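Long-range contacts in catabolite activation-like protein (Xanthomonas campestris pv. campestris, PDB 3IWZ), which acts as a homodimeric, DNA-binding global transcriptional regulator of virulence genes, whose DNA binding c-di-GMP appears to abolish: residues 50-55 with 96-101; 89-94 with 113-118. All blocks are in the same frame, centred on the assembly; numbering follows the deposited sequence.

Contact 1. Residues 50-55 with 96-101; sequences DPAGTL and DTREVI
Arg-98 reaches Thr-54 through its guanidinium, which closes end-on upon a single carbonyl oxygen. The straighter of the two hydrogen bonds runs from NH2 to Thr-54 O at 2.8 Å, with an N-H...O angle of 162°. A longer one joins NH1 to the same Thr-54 O at 3.3 Å. The oxygen sits practically in the guanidinium plane, so the pair of bonds also resists rotation of the group. A bend in the chain at chi2 (-65°), followed by an extended CD-NE portion, carries the charged end along 50-55 to this carbonyl. NH1 also makes weak hydrogen bonds to Gly-87 O and Tyr-115 OH, and Phe-46 supplies a cation-pi contact.

Residues 96-101 close the loop between strands 85-86 and 101-104, which in cyclic nucleotide-binding domains forms the phosphate-binding cassette of the jelly-roll barrel. By analogy with CAP, Arg-98 probably occupies the position of the arginine that meets the cyclic phosphate; in this structure it holds a protein carbonyl.

Backbone bonds form a second group. Arg-98 N donates to Asp-50 O at 3.1 Å. Ala-52 N gives a weak bond to Asp-96 O at 3.2 Å. Two CA-H...O contacts accompany them, Thr-97 CA to Asp-50 O at 3.1 Å and Pro-51 CA to Asp-96 O at 3.4 Å. The Asp-50 carboxylate itself turns to Arg-47 N.

Van der Waals packing centres on Ala-52. Its CA lies over the middle of one guanidinium face, 3.8 Å from Arg-98 CZ. Its methyl points at the other segment, touching Arg-98 CD and the carbonyl group of Thr-97.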
loop_
_atom_site.group_PDB
_atom_site.type_symbol
_atom_site.label_atom_id
_atom_site.label_comp_id
_atom_site.label_asym_id
_atom_site.label_seq_id
_atom_site.Cartn_x
_atom_site.Cartn_y
_atom_site.Cartn_z
ATOM N N ASP D 50 3.651 16.140 -11.420
ATOM C CA ASP D 50 2.858 16.363 -12.619
ATOM C C ASP D 50 1.363 16.445 -12.344
ATOM O O ASP D 50 0.876 15.956 -11.323
ATOM C CB ASP D 50 3.114 15.255 -13.632
ATOM C CG ASP D 50 4.549 15.213 -14.092
ATOM O OD1 ASP D 50 5.180 16.284 -14.189
ATOM O OD2 ASP D 50 5.038 14.104 -14.374
ATOM N N PRO D 51 0.610 17.082 -13.254
ATOM C CA PRO D 51 -0.833 17.173 -13.030
ATOM C C PRO D 51 -1.388 15.754 -12.933
ATOM O O PRO D 51 -0.841 14.829 -13.530
ATOM C CB PRO D 51 -1.332 17.899 -14.279
ATOM C CG PRO D 51 -0.178 18.758 -14.643
ATOM C CD PRO D 51 1.002 17.828 -14.458
ATOM N N ALA D 52 -2.463 15.581 -12.174
ATOM C CA ALA D 52 -3.067 14.268 -12.027
ATOM C C ALA D 52 -4.539 14.350 -12.360
ATOM O O ALA D 52 -5.381 14.480 -11.473
ATOM C CB ALA D 52 -2.877 13.754 -10.602
ATOM N N GLY D 53 -4.847 14.286 -13.645
ATOM C CA GLY D 53 -6.233 14.346 -14.064
ATOM C C GLY D 53 -6.493 13.219 -15.037
ATOM O O GLY D 53 -7.520 13.187 -15.707
ATOM N N THR D 54 -5.563 12.272 -15.080
ATOM C CA THR D 54 -5.656 11.147 -15.998
ATOM C C THR D 54 -5.451 9.762 -15.381
ATOM O O THR D 54 -4.637 9.565 -14.483
ATOM C CB THR D 54 -4.632 11.324 -17.136
ATOM O OG1 THR D 54 -4.912 12.544 -17.837
ATOM C CG2 THR D 54 -4.693 10.157 -18.108
ATOM N N LEU D 55 -6.193 8.797 -15.896
ATOM C CA LEU D 55 -6.098 7.428 -15.434
ATOM C C LEU D 55 -5.468 6.674 -16.596
ATOM O O LEU D 55 -5.691 7.019 -17.751
ATOM C CB LEU D 55 -7.500 6.876 -15.161
ATOM C CG LEU D 55 -7.746 5.652 -14.278
ATOM C CD1 LEU D 55 -8.894 4.851 -14.898
ATOM C CD2 LEU D 55 -6.520 4.793 -14.163
ATOM N N ASP D 96 -3.841 17.501 -6.908
ATOM C CA ASP D 96 -3.471 18.221 -8.114
ATOM C C ASP D 96 -2.249 17.570 -8.736
ATOM O O ASP D 96 -1.961 17.783 -9.908
ATOM C CB ASP D 96 -3.152 19.684 -7.784
ATOM C CG ASP D 96 -4.293 20.401 -7.069
ATOM O OD1 ASP D 96 -4.085 21.566 -6.664
ATOM O OD2 ASP D 96 -5.392 19.816 -6.913
ATOM N N THR D 97 -1.539 16.763 -7.954
ATOM C CA THR D 97 -0.323 16.127 -8.440
ATOM C C THR D 97 -0.160 14.619 -8.190
ATOM O O THR D 97 -0.885 14.010 -7.395
ATOM C CB THR D 97 0.889 16.841 -7.846
ATOM O OG1 THR D 97 0.851 16.718 -6.419
ATOM C CG2 THR D 97 0.861 18.329 -8.213
ATOM N N ARG D 98 0.811 14.037 -8.892
ATOM C CA ARG D 98 1.151 12.622 -8.773
ATOM C C ARG D 98 2.038 12.469 -7.550
ATOM O O ARG D 98 2.681 13.426 -7.120
ATOM C CB ARG D 98 1.945 12.147 -9.992
ATOM C CG ARG D 98 1.229 12.232 -11.327
ATOM C CD ARG D 98 0.032 11.329 -11.402
ATOM N NE ARG D 98 -0.562 11.375 -12.727
ATOM C CZ ARG D 98 -1.723 10.820 -13.059
ATOM N NH1 ARG D 98 -2.430 10.154 -12.147
ATOM N NH2 ARG D 98 -2.188 10.949 -14.302
ATOM N N GLU D 99 2.087 11.265 -6.996
ATOM C CA GLU D 99 2.923 11.016 -5.832
ATOM C C GLU D 99 4.012 9.987 -6.151
ATOM O O GLU D 99 4.913 9.753 -5.351
ATOM C CB GLU D 99 2.069 10.527 -4.657
ATOM C CG GLU D 99 2.518 11.118 -3.319
ATOM C CD GLU D 99 2.229 12.598 -3.236
ATOM O OE1 GLU D 99 3.128 13.360 -2.835
ATOM O OE2 GLU D 99 1.099 13.004 -3.573
ATOM N N VAL D 100 3.938 9.380 -7.328
ATOM C CA VAL D 100 4.931 8.378 -7.706
ATOM C C VAL D 100 5.310 8.488 -9.178
ATOM O O VAL D 100 4.698 9.246 -9.936
ATOM C CB VAL D 100 4.395 6.939 -7.482
ATOM C CG1 VAL D 100 3.917 6.770 -6.057
ATOM C CG2 VAL D 100 3.267 6.644 -8.458
ATOM N N ILE D 101 6.312 7.703 -9.560
ATOM C CA ILE D 101 6.797 7.623 -10.932
ATOM C C ILE D 101 6.186 6.409 -11.616
ATOM O O ILE D 101 6.150 5.320 -11.039
ATOM C CB ILE D 101 8.318 7.393 -11.015
ATOM C CG1 ILE D 101 9.085 8.493 -10.287
ATOM C CG2 ILE D 101 8.738 7.339 -12.476
ATOM C CD1 ILE D 101 10.609 8.318 -10.364
#

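Contact 2. Residues 89-94 with 113-118; sequences MGLFIE and ISYERL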
loop_
_atom_site.group_PDB
_atom_site.type_symbol
_atom_site.label_atom_id
_atom_site.label_comp_id
_atom_site.label_asym_id
_atom_site.label_seq_id
_atom_site.Cartn_x
_atom_site.Cartn_y
_atom_site.Cartn_z
ATOM N N MET D 89 -4.802 6.953 -8.421
ATOM C CA MET D 89 -4.986 7.644 -7.145
ATOM C C MET D 89 -5.880 8.885 -7.191
ATOM O O MET D 89 -6.807 9.008 -6.394
ATOM C CB MET D 89 -3.635 8.013 -6.526
ATOM C CG MET D 89 -3.757 8.388 -5.046
ATOM S SD MET D 89 -2.199 8.842 -4.253
ATOM C CE MET D 89 -2.241 10.625 -4.422
ATOM N N GLY D 90 -5.595 9.798 -8.110
ATOM C CA GLY D 90 -6.393 11.004 -8.234
ATOM C C GLY D 90 -7.875 10.753 -8.458
ATOM O O GLY D 90 -8.696 11.639 -8.237
ATOM N N LEU D 91 -8.233 9.552 -8.893
ATOM C CA LEU D 91 -9.636 9.221 -9.113
ATOM C C LEU D 91 -10.348 8.965 -7.776
ATOM O O LEU D 91 -11.575 8.857 -7.713
ATOM C CB LEU D 91 -9.745 7.972 -9.986
ATOM C CG LEU D 91 -11.143 7.387 -10.169
ATOM C CD1 LEU D 91 -12.015 8.396 -10.906
ATOM C CD2 LEU D 91 -11.056 6.077 -10.950
ATOM N N PHE D 92 -9.563 8.886 -6.707
ATOM C CA PHE D 92 -10.095 8.598 -5.381
ATOM C C PHE D 92 -9.727 9.650 -4.349
ATOM O O PHE D 92 -10.503 9.937 -3.445
ATOM C CB PHE D 92 -9.558 7.252 -4.912
ATOM C CG PHE D 92 -10.036 6.095 -5.721
ATOM C CD1 PHE D 92 -11.271 5.520 -5.461
ATOM C CD2 PHE D 92 -9.244 5.565 -6.732
ATOM C CE1 PHE D 92 -11.713 4.427 -6.192
ATOM C CE2 PHE D 92 -9.677 4.467 -7.475
ATOM C CZ PHE D 92 -10.908 3.896 -7.207
ATOM N N ILE D 93 -8.528 10.198 -4.478
ATOM C CA ILE D 93 -8.057 11.208 -3.554
ATOM C C ILE D 93 -7.748 12.471 -4.329
ATOM O O ILE D 93 -6.617 12.664 -4.794
ATOM C CB ILE D 93 -6.765 10.770 -2.836
ATOM C CG1 ILE D 93 -6.963 9.415 -2.166
ATOM C CG2 ILE D 93 -6.380 11.804 -1.800
ATOM C CD1 ILE D 93 -5.685 8.876 -1.560
ATOM N N GLU D 94 -8.760 13.322 -4.471
ATOM C CA GLU D 94 -8.608 14.584 -5.178
ATOM C C GLU D 94 -7.249 15.176 -4.834
ATOM O O GLU D 94 -6.971 15.512 -3.685
ATOM C CB GLU D 94 -9.730 15.554 -4.778
ATOM C CG GLU D 94 -11.129 15.088 -5.191
ATOM C CD GLU D 94 -12.237 15.899 -4.534
ATOM O OE1 GLU D 94 -12.277 17.130 -4.744
ATOM O OE2 GLU D 94 -13.069 15.301 -3.807
ATOM N N ILE D 113 -7.564 8.156 -20.008
ATOM C CA ILE D 113 -8.854 8.833 -19.942
ATOM C C ILE D 113 -8.867 9.727 -18.706
ATOM O O ILE D 113 -8.446 9.312 -17.619
ATOM C CB ILE D 113 -10.033 7.831 -19.856
ATOM C CG1 ILE D 113 -11.356 8.581 -20.058
ATOM C CG2 ILE D 113 -10.038 7.134 -18.491
ATOM C CD1 ILE D 113 -12.546 7.673 -20.308
ATOM N N SER D 114 -9.339 10.957 -18.880
ATOM C CA SER D 114 -9.388 11.915 -17.781
ATOM C C SER D 114 -10.370 11.455 -16.717
ATOM O O SER D 114 -11.383 10.822 -17.027
ATOM C CB SER D 114 -9.811 13.292 -18.295
ATOM O OG SER D 114 -11.153 13.276 -18.753
ATOM N N TYR D 115 -10.076 11.770 -15.460
ATOM C CA TYR D 115 -10.972 11.379 -14.379
ATOM C C TYR D 115 -12.357 11.994 -14.604
ATOM O O TYR D 115 -13.375 11.300 -14.583
ATOM C CB TYR D 115 -10.445 11.861 -13.018
ATOM C CG TYR D 115 -9.063 11.376 -12.629
ATOM C CD1 TYR D 115 -8.663 10.059 -12.869
ATOM C CD2 TYR D 115 -8.180 12.221 -11.959
ATOM C CE1 TYR D 115 -7.422 9.597 -12.447
ATOM C CE2 TYR D 115 -6.944 11.772 -11.534
ATOM C CZ TYR D 115 -6.571 10.460 -11.779
ATOM O OH TYR D 115 -5.365 10.018 -11.328
ATOM N N GLU D 116 -12.371 13.305 -14.827
ATOM C CA GLU D 116 -13.604 14.046 -15.031
ATOM C C GLU D 116 -14.519 13.403 -16.051
ATOM O O GLU D 116 -15.718 13.287 -15.820
ATOM C CB GLU D 116 -13.287 15.481 -15.448
ATOM C CG GLU D 116 -14.103 16.517 -14.701
ATOM C CD GLU D 116 -13.306 17.774 -14.412
ATOM O OE1 GLU D 116 -12.998 18.522 -15.366
ATOM O OE2 GLU D 116 -12.985 18.009 -13.223
ATOM N N ARG D 117 -13.952 12.987 -17.178
ATOM C CA ARG D 117 -14.737 12.356 -18.229
ATOM C C ARG D 117 -15.076 10.917 -17.908
ATOM O O ARG D 117 -15.908 10.316 -18.579
ATOM C CB ARG D 117 -14.009 12.415 -19.579
ATOM C CG ARG D 117 -14.468 13.568 -20.461
ATOM C CD ARG D 117 -15.987 13.518 -20.684
ATOM N NE ARG D 117 -16.402 12.478 -21.627
ATOM C CZ ARG D 117 -17.661 12.073 -21.790
ATOM N NH1 ARG D 117 -18.638 12.611 -21.067
ATOM N NH2 ARG D 117 -17.950 11.141 -22.692
ATOM N N LEU D 118 -14.435 10.356 -16.889
ATOM C CA LEU D 118 -14.719 8.976 -16.520
ATOM C C LEU D 118 -16.003 8.924 -15.705
ATOM O O LEU D 118 -16.941 8.213 -16.067
ATOM C CB LEU D 118 -13.566 8.374 -15.708
ATOM C CG LEU D 118 -13.717 6.882 -15.381
ATOM C CD1 LEU D 118 -13.798 6.090 -16.666
ATOM C CD2 LEU D 118 -12.548 6.405 -14.551
#
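Tyr-115 spreads its ring beneath the peptide that links Gly-90 to Leu-91, an example of an aromatic face packed on main chain. Gly-90 C stands 3.3 Å above the ring plane and Leu-91 N 3.4 Å above it, both on one face and displaced toward the rim. So close an approach depends on the bare CA of Gly-90, which lies 3.4 Å from Tyr-115 CE2. The first bond of the tyrosine side chain points toward 89-94, and CG, anti to the Tyr-115 carbonyl carbon (chi1 -58°), brings the ring under the peptide. Its phenolic oxygen is hydrogen-bonded to Gly-87 O, which ties down the far end of the ring.

Leu-91 meets the same tyrosine at another point, its CB resting 3.7 Å from Tyr-115 CD1. The rest of this side chain leaves the ring: CG is anti to the Leu-91 backbone N (chi1 173°), and the branch continues to Leu-118. There Leu-91 CD2 touches Leu-118 CD2 at 3.9 Å, the two side chains crossing at about a right angle. Leu-118 presents just that one methyl to Leu-91.

Both partners are braced internally. Met-89 O accepts from Phe-92 N and Ile-93 N, while Ser-114 OG, at the N-cap, accepts from Arg-117 N at 3.2 Å. Beyond residues 89-91, with their helical backbone angles, Phe-92 meets the ring of Tyr-135 of the second subunit. As in CAP, residues 89-94 probably belong to the phosphate-binding cassette, here packed on the helix after strand 108-114, an arrangement of the cyclic nucleotide-binding domain.

Both contacts hold the loop between strands 85-86 and 101-104, but at opposite ends: contact 1 joins its closing stretch to the segment leading into strand 54-58, contact 2 its early part to helix 115-122. Contact 1 lies largely at the surface and is polar, dominated by an arginine and main-chain bonds. Contact 2 is buried, without a clear hydrogen bond between its segments, and relies on an aromatic face and leucine methyls. Their other halves are neighbours in one antiparallel sheet, where Leu-55 N and Ile-113 O are 2.9 Å apart, probably hydrogen-bonded. The centres of the two contacts are about 10 Å apart.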